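Local structure of monovalent Na+/H+ antiporter subunit D (Dietzia sp. DQ12-45-1b, 7D3U) at residues A[118-123]-A[135-139]; A[112-116]-A[142-146]; A[250-254]-A[330-334]; A[129-133]-A[177-181]. The protein forms a membrane subunit of the bacterial Mrp sodium/proton antiporter complex and belongs to a family related to the proton-pumping antiporter-like subunits of respiratory complex I. All blocks are in the same frame, centred on the assembly; numbering follows the deposited sequence.

Contact 1: residues A[118-123]-A[135-139]; sequences AGVNGA and FVEVM
The tight helical hairpin formed by helices 109-125 and 129-146 closes here, with the ring of Phe-135 laid over the backbone of Gly-122 and its CB beside Gly-119 O. The two segments run antiparallel, at 158° between their directions, and their axes come within 7.5 Å. Glycine suits positions 119 and 122 because the bare backbone lets the helices come this close. In knobs-into-holes fashion, Phe-135 fills the hollow between Ala-118, Gly-119, Gly-122 and Ala-123. Its ring lies flat over Gly-122, whose CA is 3.5 Å from the ring centroid and only 9° off the normal, a CH-pi contact made over the centre of the face. The same phenylalanine touches Val-11 of helix 9-23 and Leu-740 of subunit A. One turn further on, Val-138 CG1 rests 3.8 Å from Gly-119 CA, so a small branched side chain covers the bare backbone. Ala-123 is small enough to let its CB sit 4.1 Å from Phe-135 CB. Met-139 leaves its helix with CG anti to the backbone N (chi1 180°), which leads the flexible chain obliquely across Val-120, where its SD meets Val-120 CG2 at 3.6 Å.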
loop_
_atom_site.group_PDB
_atom_site.type_symbol
_atom_site.label_atom_id
_atom_site.label_comp_id
_atom_site.label_asym_id
_atom_site.label_seq_id
_atom_site.Cartn_x
_atom_site.Cartn_y
_atom_site.Cartn_z
ATOM N N ALA A 118 8.033 -15.233 -2.099
ATOM C CA ALA A 118 7.320 -16.345 -2.716
ATOM C C ALA A 118 5.899 -15.948 -3.090
ATOM O O ALA A 118 5.415 -16.296 -4.173
ATOM C CB ALA A 118 7.308 -17.548 -1.777
ATOM N N GLY A 119 5.217 -15.219 -2.208
ATOM C CA GLY A 119 3.876 -14.759 -2.531
ATOM C C GLY A 119 3.853 -13.818 -3.720
ATOM O O GLY A 119 2.956 -13.887 -4.563
ATOM N N VAL A 120 4.846 -12.933 -3.811
ATOM C CA VAL A 120 4.924 -12.009 -4.939
ATOM C C VAL A 120 5.169 -12.774 -6.233
ATOM O O VAL A 120 4.526 -12.518 -7.258
ATOM C CB VAL A 120 6.016 -10.954 -4.692
ATOM C CG1 VAL A 120 6.378 -10.248 -5.983
ATOM C CG2 VAL A 120 5.558 -9.954 -3.655
ATOM N N ASN A 121 6.103 -13.726 -6.204
ATOM C CA ASN A 121 6.392 -14.510 -7.399
ATOM C C ASN A 121 5.177 -15.317 -7.830
ATOM O O ASN A 121 4.912 -15.465 -9.028
ATOM C CB ASN A 121 7.585 -15.430 -7.151
ATOM C CG ASN A 121 8.861 -14.667 -6.878
ATOM O OD1 ASN A 121 9.871 -15.251 -6.493
ATOM N ND2 ASN A 121 8.824 -13.356 -7.073
ATOM N N GLY A 122 4.421 -15.840 -6.866
ATOM C CA GLY A 122 3.205 -16.555 -7.207
ATOM C C GLY A 122 2.159 -15.650 -7.827
ATOM O O GLY A 122 1.574 -15.977 -8.862
ATOM N N ALA A 123 1.909 -14.496 -7.205
ATOM C CA ALA A 123 0.934 -13.557 -7.743
ATOM C C ALA A 123 1.338 -13.023 -9.109
ATOM O O ALA A 123 0.469 -12.601 -9.877
ATOM C CB ALA A 123 0.731 -12.394 -6.774
ATOM N N PHE A 135 -2.309 -16.271 -3.573
ATOM C CA PHE A 135 -0.940 -15.778 -3.493
ATOM C C PHE A 135 -0.879 -14.344 -2.991
ATOM O O PHE A 135 0.113 -13.951 -2.374
ATOM C CB PHE A 135 -0.259 -15.898 -4.853
ATOM C CG PHE A 135 0.443 -17.203 -5.052
ATOM C CD1 PHE A 135 1.368 -17.649 -4.130
ATOM C CD2 PHE A 135 0.166 -17.994 -6.150
ATOM C CE1 PHE A 135 2.013 -18.851 -4.302
ATOM C CE2 PHE A 135 0.808 -19.198 -6.328
ATOM C CZ PHE A 135 1.734 -19.626 -5.402
ATOM N N VAL A 136 -1.928 -13.556 -3.219
ATOM C CA VAL A 136 -1.998 -12.235 -2.604
ATOM C C VAL A 136 -2.057 -12.366 -1.088
ATOM O O VAL A 136 -1.425 -11.596 -0.359
ATOM C CB VAL A 136 -3.200 -11.451 -3.160
ATOM C CG1 VAL A 136 -3.352 -10.132 -2.442
ATOM C CG2 VAL A 136 -3.026 -11.216 -4.643
ATOM N N GLU A 137 -2.794 -13.360 -0.589
ATOM C CA GLU A 137 -2.801 -13.589 0.856
ATOM C C GLU A 137 -1.461 -14.132 1.342
ATOM O O GLU A 137 -1.016 -13.800 2.447
ATOM C CB GLU A 137 -3.944 -14.522 1.248
ATOM C CG GLU A 137 -5.229 -14.234 0.509
ATOM C CD GLU A 137 -5.671 -12.789 0.641
ATOM O OE1 GLU A 137 -5.372 -12.152 1.674
ATOM O OE2 GLU A 137 -6.281 -12.276 -0.316
ATOM N N VAL A 138 -0.808 -14.975 0.539
ATOM C CA VAL A 138 0.528 -15.458 0.875
ATOM C C VAL A 138 1.529 -14.314 0.913
ATOM O O VAL A 138 2.543 -14.395 1.613
ATOM C CB VAL A 138 0.971 -16.550 -0.125
ATOM C CG1 VAL A 138 2.383 -17.028 0.173
ATOM C CG2 VAL A 138 0.020 -17.712 -0.077
ATOM N N MET A 139 1.276 -13.250 0.161
ATOM C CA MET A 139 2.109 -12.056 0.205
ATOM C C MET A 139 1.738 -11.129 1.353
ATOM O O MET A 139 2.609 -10.434 1.887
ATOM C CB MET A 139 1.998 -11.301 -1.122
ATOM C CG MET A 139 2.813 -10.029 -1.201
ATOM S SD MET A 139 2.301 -8.998 -2.585
ATOM C CE MET A 139 0.620 -8.611 -2.112
#

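Contact 2: residues A[112-116]-A[142-146]; sequences LVLLV and PSYGL
Leu-112 comes first and spreads its side chain over one turn of the facing segment 142-146. This is the other end of the antiparallel hairpin of helices 109-125 and 129-146; the segments lie at 147° with axes 9.0 Å apart, wider than at 118-123, in keeping with the leucine, valine and proline side chains between them. Leu-112 CB lies 3.7 Å from Leu-146 CD2, while its own CD2 reaches Pro-142 CB, also at 3.7 Å. CD1 settles on the backbone of Gly-145, 3.8 Å from that residue's C atom, where a glycine leaves room for the methyl. Val-113 starts out pointing away from segment 142-146, yet its CG2 still meets Leu-146 CD1 at 4.2 Å, the two side chains crossing at about a right angle. Leu-115 CB lies 3.6 Å from Pro-142 CG. Val-116 comes last: with CG1 anti to the backbone N (chi1 175°), the other methyl, CG2, is placed against Pro-142 CB and approaches Leu-146 CD1. Pro-142 is thus the centre of the contact. Having no N-H, it cannot bond to the preceding turn, and helix 129-146 is kinked there. The hydroxyl of Ser-143 is hydrogen-bonded to Met-139 O. Around this hairpin, helix 239-245 covers Val-113 and Leu-146, helix 9-23 packs on Leu-115, and subunit A adds Val-751 against Leu-115 and Pro-142.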
loop_
_atom_site.group_PDB
_atom_site.type_symbol
_atom_site.label_atom_id
_atom_site.label_comp_id
_atom_site.label_asym_id
_atom_site.label_seq_id
_atom_site.Cartn_x
_atom_site.Cartn_y
_atom_site.Cartn_z
ATOM N N LEU A 112 10.268 -14.351 6.861
ATOM C CA LEU A 112 9.104 -13.596 6.410
ATOM C C LEU A 112 9.380 -12.883 5.093
ATOM O O LEU A 112 8.492 -12.787 4.239
ATOM C CB LEU A 112 8.671 -12.602 7.484
ATOM C CG LEU A 112 7.922 -13.206 8.672
ATOM C CD1 LEU A 112 7.506 -12.120 9.644
ATOM C CD2 LEU A 112 6.720 -14.000 8.205
ATOM N N VAL A 113 10.601 -12.382 4.904
ATOM C CA VAL A 113 10.947 -11.756 3.632
ATOM C C VAL A 113 10.886 -12.778 2.505
ATOM O O VAL A 113 10.391 -12.489 1.409
ATOM C CB VAL A 113 12.331 -11.089 3.721
ATOM C CG1 VAL A 113 12.821 -10.695 2.345
ATOM C CG2 VAL A 113 12.264 -9.876 4.616
ATOM N N LEU A 114 11.357 -13.999 2.765
ATOM C CA LEU A 114 11.320 -15.030 1.735
ATOM C C LEU A 114 9.891 -15.467 1.442
ATOM O O LEU A 114 9.552 -15.765 0.293
ATOM C CB LEU A 114 12.172 -16.222 2.159
ATOM C CG LEU A 114 13.676 -15.987 2.047
ATOM C CD1 LEU A 114 14.444 -17.257 2.347
ATOM C CD2 LEU A 114 14.020 -15.462 0.671
ATOM N N LEU A 115 9.033 -15.496 2.462
ATOM C CA LEU A 115 7.637 -15.848 2.232
ATOM C C LEU A 115 6.915 -14.760 1.447
ATOM O O LEU A 115 6.096 -15.058 0.570
ATOM C CB LEU A 115 6.943 -16.113 3.566
ATOM C CG LEU A 115 7.283 -17.465 4.194
ATOM C CD1 LEU A 115 7.437 -17.351 5.696
ATOM C CD2 LEU A 115 6.215 -18.482 3.852
ATOM N N VAL A 116 7.220 -13.492 1.731
ATOM C CA VAL A 116 6.666 -12.396 0.941
ATOM C C VAL A 116 7.147 -12.486 -0.501
ATOM O O VAL A 116 6.379 -12.261 -1.443
ATOM C CB VAL A 116 7.029 -11.043 1.579
ATOM C CG1 VAL A 116 6.567 -9.903 0.707
ATOM C CG2 VAL A 116 6.398 -10.923 2.946
ATOM N N PRO A 142 2.779 -12.571 5.605
ATOM C CA PRO A 142 4.107 -12.209 6.120
ATOM C C PRO A 142 4.332 -10.718 6.168
ATOM O O PRO A 142 5.209 -10.266 6.911
ATOM C CB PRO A 142 5.067 -12.884 5.133
ATOM C CG PRO A 142 4.265 -13.931 4.473
ATOM C CD PRO A 142 2.889 -13.375 4.380
ATOM N N SER A 143 3.577 -9.940 5.397
ATOM C CA SER A 143 3.682 -8.493 5.502
ATOM C C SER A 143 3.193 -8.008 6.857
ATOM O O SER A 143 3.755 -7.067 7.425
ATOM C CB SER A 143 2.896 -7.826 4.381
ATOM O OG SER A 143 3.071 -8.513 3.157
ATOM N N TYR A 144 2.150 -8.643 7.393
ATOM C CA TYR A 144 1.643 -8.246 8.700
ATOM C C TYR A 144 2.640 -8.566 9.802
ATOM O O TYR A 144 2.738 -7.822 10.784
ATOM C CB TYR A 144 0.306 -8.930 8.979
ATOM C CG TYR A 144 -0.729 -8.735 7.894
ATOM C CD1 TYR A 144 -0.698 -7.623 7.064
ATOM C CD2 TYR A 144 -1.740 -9.665 7.702
ATOM C CE1 TYR A 144 -1.641 -7.445 6.075
ATOM C CE2 TYR A 144 -2.687 -9.495 6.714
ATOM C CZ TYR A 144 -2.633 -8.383 5.905
ATOM O OH TYR A 144 -3.576 -8.208 4.919
ATOM N N GLY A 145 3.385 -9.663 9.662
ATOM C CA GLY A 145 4.428 -9.961 10.624
ATOM C C GLY A 145 5.599 -9.007 10.535
ATOM O O GLY A 145 6.213 -8.677 11.553
ATOM N N LEU A 146 5.924 -8.546 9.325
ATOM C CA LEU A 146 7.018 -7.599 9.154
ATOM C C LEU A 146 6.674 -6.216 9.683
ATOM O O LEU A 146 7.586 -5.431 9.963
ATOM C CB LEU A 146 7.407 -7.504 7.680
ATOM C CG LEU A 146 8.141 -8.705 7.088
ATOM C CD1 LEU A 146 8.458 -8.463 5.626
ATOM C CD2 LEU A 146 9.405 -8.979 7.871
#

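Contact 3: residues A[250-254]-A[330-334]; sequences TKIAI and LLHHM
A bend at chi2 of Lys-251 (69°) turns its chain toward His-333, whose CG is held anti to the backbone N (chi1 158°) so that the imidazole projects into the gap between the helices. The two side chains cross at about a right angle. Lys-251 CE comes to 3.4 Å from His-333 CD2, and NZ lies 3.1 Å from His-333 NE2, obliquely to the ring. Lys-251 NZ is hydrogen-bonded to Thr-250 OG1 at 3.2 Å and to Ser-246 O, so acceptors on its own side hold the end of the side chain. The first carbons of the lysine chain pack on hydrophobic groups: its CG lies 3.6 Å from both Leu-330 CD1 and Met-334 CE. Ile-254 CG2 packs on the same Leu-330 methyl at 3.7 Å, fitting branched groups between nearly antiparallel segments whose axes are 11.4 Å apart. That wide spacing accommodates the long side chains. Helix 296-316 adds Met-304 beside the lysine and Gln-307 beside the histidine. A lysine and a histidine buried together inside a transmembrane bundle recall the central hydrophilic axis of antiporter-like subunits and are consistent with a place on the ion or proton path.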
loop_
_atom_site.group_PDB
_atom_site.type_symbol
_atom_site.label_atom_id
_atom_site.label_comp_id
_atom_site.label_asym_id
_atom_site.label_seq_id
_atom_site.Cartn_x
_atom_site.Cartn_y
_atom_site.Cartn_z
ATOM N N THR A 250 1.225 -2.673 -3.613
ATOM C CA THR A 250 0.506 -1.821 -4.553
ATOM C C THR A 250 0.901 -2.137 -5.986
ATOM O O THR A 250 0.069 -2.078 -6.894
ATOM C CB THR A 250 0.770 -0.352 -4.238
ATOM O OG1 THR A 250 2.177 -0.093 -4.320
ATOM C CG2 THR A 250 0.282 -0.014 -2.846
ATOM N N LYS A 251 2.156 -2.521 -6.204
ATOM C CA LYS A 251 2.606 -2.801 -7.561
ATOM C C LYS A 251 2.120 -4.158 -8.055
ATOM O O LYS A 251 1.870 -4.318 -9.254
ATOM C CB LYS A 251 4.128 -2.712 -7.634
ATOM C CG LYS A 251 4.645 -1.295 -7.855
ATOM C CD LYS A 251 4.423 -0.411 -6.641
ATOM C CE LYS A 251 4.516 1.055 -7.003
ATOM N NZ LYS A 251 4.207 1.928 -5.840
ATOM N N ILE A 252 1.955 -5.135 -7.160
ATOM C CA ILE A 252 1.290 -6.373 -7.556
ATOM C C ILE A 252 -0.160 -6.088 -7.924
ATOM O O ILE A 252 -0.698 -6.656 -8.881
ATOM C CB ILE A 252 1.397 -7.433 -6.444
ATOM C CG1 ILE A 252 2.816 -7.993 -6.370
ATOM C CG2 ILE A 252 0.412 -8.560 -6.678
ATOM C CD1 ILE A 252 3.481 -8.154 -7.705
ATOM N N ALA A 253 -0.807 -5.182 -7.188
ATOM C CA ALA A 253 -2.163 -4.786 -7.557
ATOM C C ALA A 253 -2.188 -4.097 -8.918
ATOM O O ALA A 253 -3.122 -4.295 -9.706
ATOM C CB ALA A 253 -2.755 -3.878 -6.483
ATOM N N ILE A 254 -1.173 -3.283 -9.213
ATOM C CA ILE A 254 -1.095 -2.623 -10.516
ATOM C C ILE A 254 -0.948 -3.656 -11.625
ATOM O O ILE A 254 -1.628 -3.591 -12.657
ATOM C CB ILE A 254 0.066 -1.615 -10.551
ATOM C CG1 ILE A 254 -0.107 -0.538 -9.486
ATOM C CG2 ILE A 254 0.169 -0.982 -11.921
ATOM C CD1 ILE A 254 -1.461 0.078 -9.464
ATOM N N LEU A 330 5.730 2.009 -14.237
ATOM C CA LEU A 330 5.676 1.087 -13.109
ATOM C C LEU A 330 7.076 0.646 -12.701
ATOM O O LEU A 330 7.468 0.758 -11.529
ATOM C CB LEU A 330 4.814 -0.119 -13.480
ATOM C CG LEU A 330 4.580 -1.220 -12.452
ATOM C CD1 LEU A 330 3.846 -0.664 -11.259
ATOM C CD2 LEU A 330 3.791 -2.347 -13.083
ATOM N N LEU A 331 7.849 0.147 -13.669
ATOM C CA LEU A 331 9.177 -0.376 -13.364
ATOM C C LEU A 331 10.121 0.714 -12.877
ATOM O O LEU A 331 10.998 0.445 -12.050
ATOM C CB LEU A 331 9.761 -1.071 -14.589
ATOM C CG LEU A 331 8.886 -2.183 -15.157
ATOM C CD1 LEU A 331 9.489 -2.721 -16.433
ATOM C CD2 LEU A 331 8.716 -3.288 -14.136
ATOM N N HIS A 332 9.965 1.941 -13.373
ATOM C CA HIS A 332 10.795 3.036 -12.887
ATOM C C HIS A 332 10.359 3.499 -11.506
ATOM O O HIS A 332 11.201 3.748 -10.634
ATOM C CB HIS A 332 10.751 4.203 -13.868
ATOM C CG HIS A 332 10.564 5.529 -13.204
ATOM N ND1 HIS A 332 11.605 6.238 -12.649
ATOM C CD2 HIS A 332 9.452 6.274 -13.006
ATOM C CE1 HIS A 332 11.142 7.360 -12.129
ATOM N NE2 HIS A 332 9.839 7.411 -12.338
ATOM N N HIS A 333 9.051 3.627 -11.284
ATOM C CA HIS A 333 8.570 4.232 -10.054
ATOM C C HIS A 333 8.760 3.316 -8.863
ATOM O O HIS A 333 9.024 3.803 -7.764
ATOM C CB HIS A 333 7.097 4.606 -10.168
ATOM C CG HIS A 333 6.416 4.727 -8.843
ATOM N ND1 HIS A 333 6.875 5.563 -7.849
ATOM C CD2 HIS A 333 5.330 4.101 -8.336
ATOM C CE1 HIS A 333 6.094 5.453 -6.790
ATOM N NE2 HIS A 333 5.146 4.574 -7.061
ATOM N N MET A 334 8.620 2.001 -9.035
ATOM C CA MET A 334 8.850 1.150 -7.873
ATOM C C MET A 334 10.318 1.192 -7.459
ATOM O O MET A 334 10.629 1.214 -6.261
ATOM C CB MET A 334 8.367 -0.275 -8.145
ATOM C CG MET A 334 9.257 -1.133 -9.002
ATOM S SD MET A 334 8.794 -2.867 -8.832
ATOM C CE MET A 334 7.235 -2.891 -9.702
#

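Contact 4: residues A[129-133]-A[177-181]; sequences LFNFF and LLIGV
A backbone hydrogen bond of 2.9 Å from Val-181 N to Leu-177 O sets these two residues one helical turn apart, both facing helix 129-146. The contact across the gap is wholly apolar. Val-181 uses both branches, with CG2 3.9 Å from Leu-129 CB and CG1 4.1 Å from Phe-130 CB. Leu-178 CD1 serves two aromatic rings: it lies in the plane of Phe-130, 3.7 Å from CE1 at the edge, and over one face of Phe-133, offset toward the rim, 4.2 Å from the centroid and 18° off the normal. With CG anti to the backbone N (chi1 -178°), Leu-178 extends beside Phe-130 in the same direction. This is antiparallel packing within the transmembrane helix bundle of the antiporter-like fold, the segments 168° apart in direction and their axes separated by 10.0 Å, a spacing suited to bulky leucine and phenylalanine side chains. On the side of subunit C, Phe-130 stacks on Phe-71 of that subunit, and its Ile-78 packs on Phe-133. On the side of helix 204-221, Leu-177 CD1 touches the edge of Phe-132 at CE2, 4.0 Å away, and Leu-217 of that helix packs against both residues.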
loop_
_atom_site.group_PDB
_atom_site.type_symbol
_atom_site.label_atom_id
_atom_site.label_comp_id
_atom_site.label_asym_id
_atom_site.label_seq_id
_atom_site.Cartn_x
_atom_site.Cartn_y
_atom_site.Cartn_z
ATOM N N LEU A 129 -7.399 -16.787 -11.590
ATOM C CA LEU A 129 -7.832 -15.711 -10.709
ATOM C C LEU A 129 -7.797 -16.093 -9.232
ATOM O O LEU A 129 -7.272 -15.333 -8.414
ATOM C CB LEU A 129 -9.237 -15.254 -11.101
ATOM C CG LEU A 129 -9.257 -14.139 -12.145
ATOM C CD1 LEU A 129 -10.673 -13.686 -12.427
ATOM C CD2 LEU A 129 -8.412 -12.980 -11.663
ATOM N N PHE A 130 -8.351 -17.251 -8.868
ATOM C CA PHE A 130 -8.442 -17.583 -7.449
ATOM C C PHE A 130 -7.069 -17.845 -6.847
ATOM O O PHE A 130 -6.800 -17.443 -5.710
ATOM C CB PHE A 130 -9.345 -18.790 -7.225
ATOM C CG PHE A 130 -9.393 -19.238 -5.794
ATOM C CD1 PHE A 130 -10.181 -18.571 -4.874
ATOM C CD2 PHE A 130 -8.631 -20.309 -5.363
ATOM C CE1 PHE A 130 -10.220 -18.974 -3.556
ATOM C CE2 PHE A 130 -8.667 -20.715 -4.045
ATOM C CZ PHE A 130 -9.463 -20.045 -3.141
ATOM N N ASN A 131 -6.193 -18.528 -7.583
ATOM C CA ASN A 131 -4.846 -18.738 -7.071
ATOM C C ASN A 131 -4.085 -17.425 -6.973
ATOM O O ASN A 131 -3.197 -17.287 -6.126
ATOM C CB ASN A 131 -4.092 -19.735 -7.944
ATOM C CG ASN A 131 -2.630 -19.835 -7.581
ATOM O OD1 ASN A 131 -2.273 -20.398 -6.549
ATOM N ND2 ASN A 131 -1.773 -19.288 -8.429
ATOM N N PHE A 132 -4.435 -16.440 -7.801
ATOM C CA PHE A 132 -3.877 -15.107 -7.608
ATOM C C PHE A 132 -4.309 -14.526 -6.270
ATOM O O PHE A 132 -3.508 -13.898 -5.574
ATOM C CB PHE A 132 -4.287 -14.175 -8.744
ATOM C CG PHE A 132 -3.966 -12.740 -8.472
ATOM C CD1 PHE A 132 -2.703 -12.245 -8.728
ATOM C CD2 PHE A 132 -4.918 -11.888 -7.943
ATOM C CE1 PHE A 132 -2.398 -10.930 -8.466
ATOM C CE2 PHE A 132 -4.616 -10.573 -7.679
ATOM C CZ PHE A 132 -3.354 -10.096 -7.938
ATOM N N PHE A 133 -5.576 -14.716 -5.898
ATOM C CA PHE A 133 -6.040 -14.272 -4.588
ATOM C C PHE A 133 -5.293 -14.996 -3.474
ATOM O O PHE A 133 -4.864 -14.374 -2.491
ATOM C CB PHE A 133 -7.549 -14.497 -4.477
ATOM C CG PHE A 133 -8.040 -14.713 -3.072
ATOM C CD1 PHE A 133 -8.341 -13.639 -2.256
ATOM C CD2 PHE A 133 -8.220 -15.992 -2.575
ATOM C CE1 PHE A 133 -8.802 -13.837 -0.968
ATOM C CE2 PHE A 133 -8.676 -16.193 -1.287
ATOM C CZ PHE A 133 -8.967 -15.114 -0.485
ATOM N N LEU A 177 -12.211 -9.049 -3.538
ATOM C CA LEU A 177 -11.624 -9.788 -4.651
ATOM C C LEU A 177 -12.169 -11.207 -4.708
ATOM O O LEU A 177 -12.433 -11.740 -5.792
ATOM C CB LEU A 177 -10.102 -9.805 -4.517
ATOM C CG LEU A 177 -9.219 -9.819 -5.765
ATOM C CD1 LEU A 177 -7.776 -9.606 -5.358
ATOM C CD2 LEU A 177 -9.356 -11.115 -6.539
ATOM N N LEU A 178 -12.349 -11.833 -3.546
ATOM C CA LEU A 178 -12.876 -13.193 -3.514
ATOM C C LEU A 178 -14.320 -13.236 -4.000
ATOM O O LEU A 178 -14.703 -14.145 -4.743
ATOM C CB LEU A 178 -12.773 -13.759 -2.102
ATOM C CG LEU A 178 -13.254 -15.195 -1.938
ATOM C CD1 LEU A 178 -12.370 -16.123 -2.742
ATOM C CD2 LEU A 178 -13.258 -15.581 -0.477
ATOM N N ILE A 179 -15.132 -12.261 -3.594
ATOM C CA ILE A 179 -16.513 -12.203 -4.059
ATOM C C ILE A 179 -16.560 -11.946 -5.559
ATOM O O ILE A 179 -17.399 -12.506 -6.274
ATOM C CB ILE A 179 -17.297 -11.136 -3.274
ATOM C CG1 ILE A 179 -17.378 -11.517 -1.798
ATOM C CG2 ILE A 179 -18.691 -10.962 -3.844
ATOM C CD1 ILE A 179 -18.105 -10.505 -0.956
ATOM N N GLY A 180 -15.655 -11.107 -6.065
ATOM C CA GLY A 180 -15.600 -10.878 -7.498
ATOM C C GLY A 180 -15.216 -12.125 -8.270
ATOM O O GLY A 180 -15.792 -12.420 -9.319
ATOM N N VAL A 181 -14.236 -12.873 -7.761
ATOM C CA VAL A 181 -13.854 -14.135 -8.390
ATOM C C VAL A 181 -15.014 -15.120 -8.346
ATOM O O VAL A 181 -15.264 -15.856 -9.308
ATOM C CB VAL A 181 -12.595 -14.705 -7.711
ATOM C CG1 VAL A 181 -12.425 -16.176 -8.038
ATOM C CG2 VAL A 181 -11.369 -13.920 -8.132
#

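From the N terminus, helix 109-125 supplies 112-116 and then 118-123, and helix 129-146 returns with 135-139 and 142-146. Contact 1 therefore closes a short loop within the longer one that contact 2 completes, and both zip the same hairpin. Contact 4 crosses them: its segment 129-133 falls inside both loops, but its partner 177-181 comes later, on helix 157-187, tying the hairpin to the next long helix, beside subunit C. Contact 3 follows in series, spanning 76 residues to join helices 249-263 and 320-350 near the centre of the chain. Ile-252, on segment 250-254 but without contact to 330-334, touches Ala-123 and Met-139 of contact 1 and Phe-132 of contact 4.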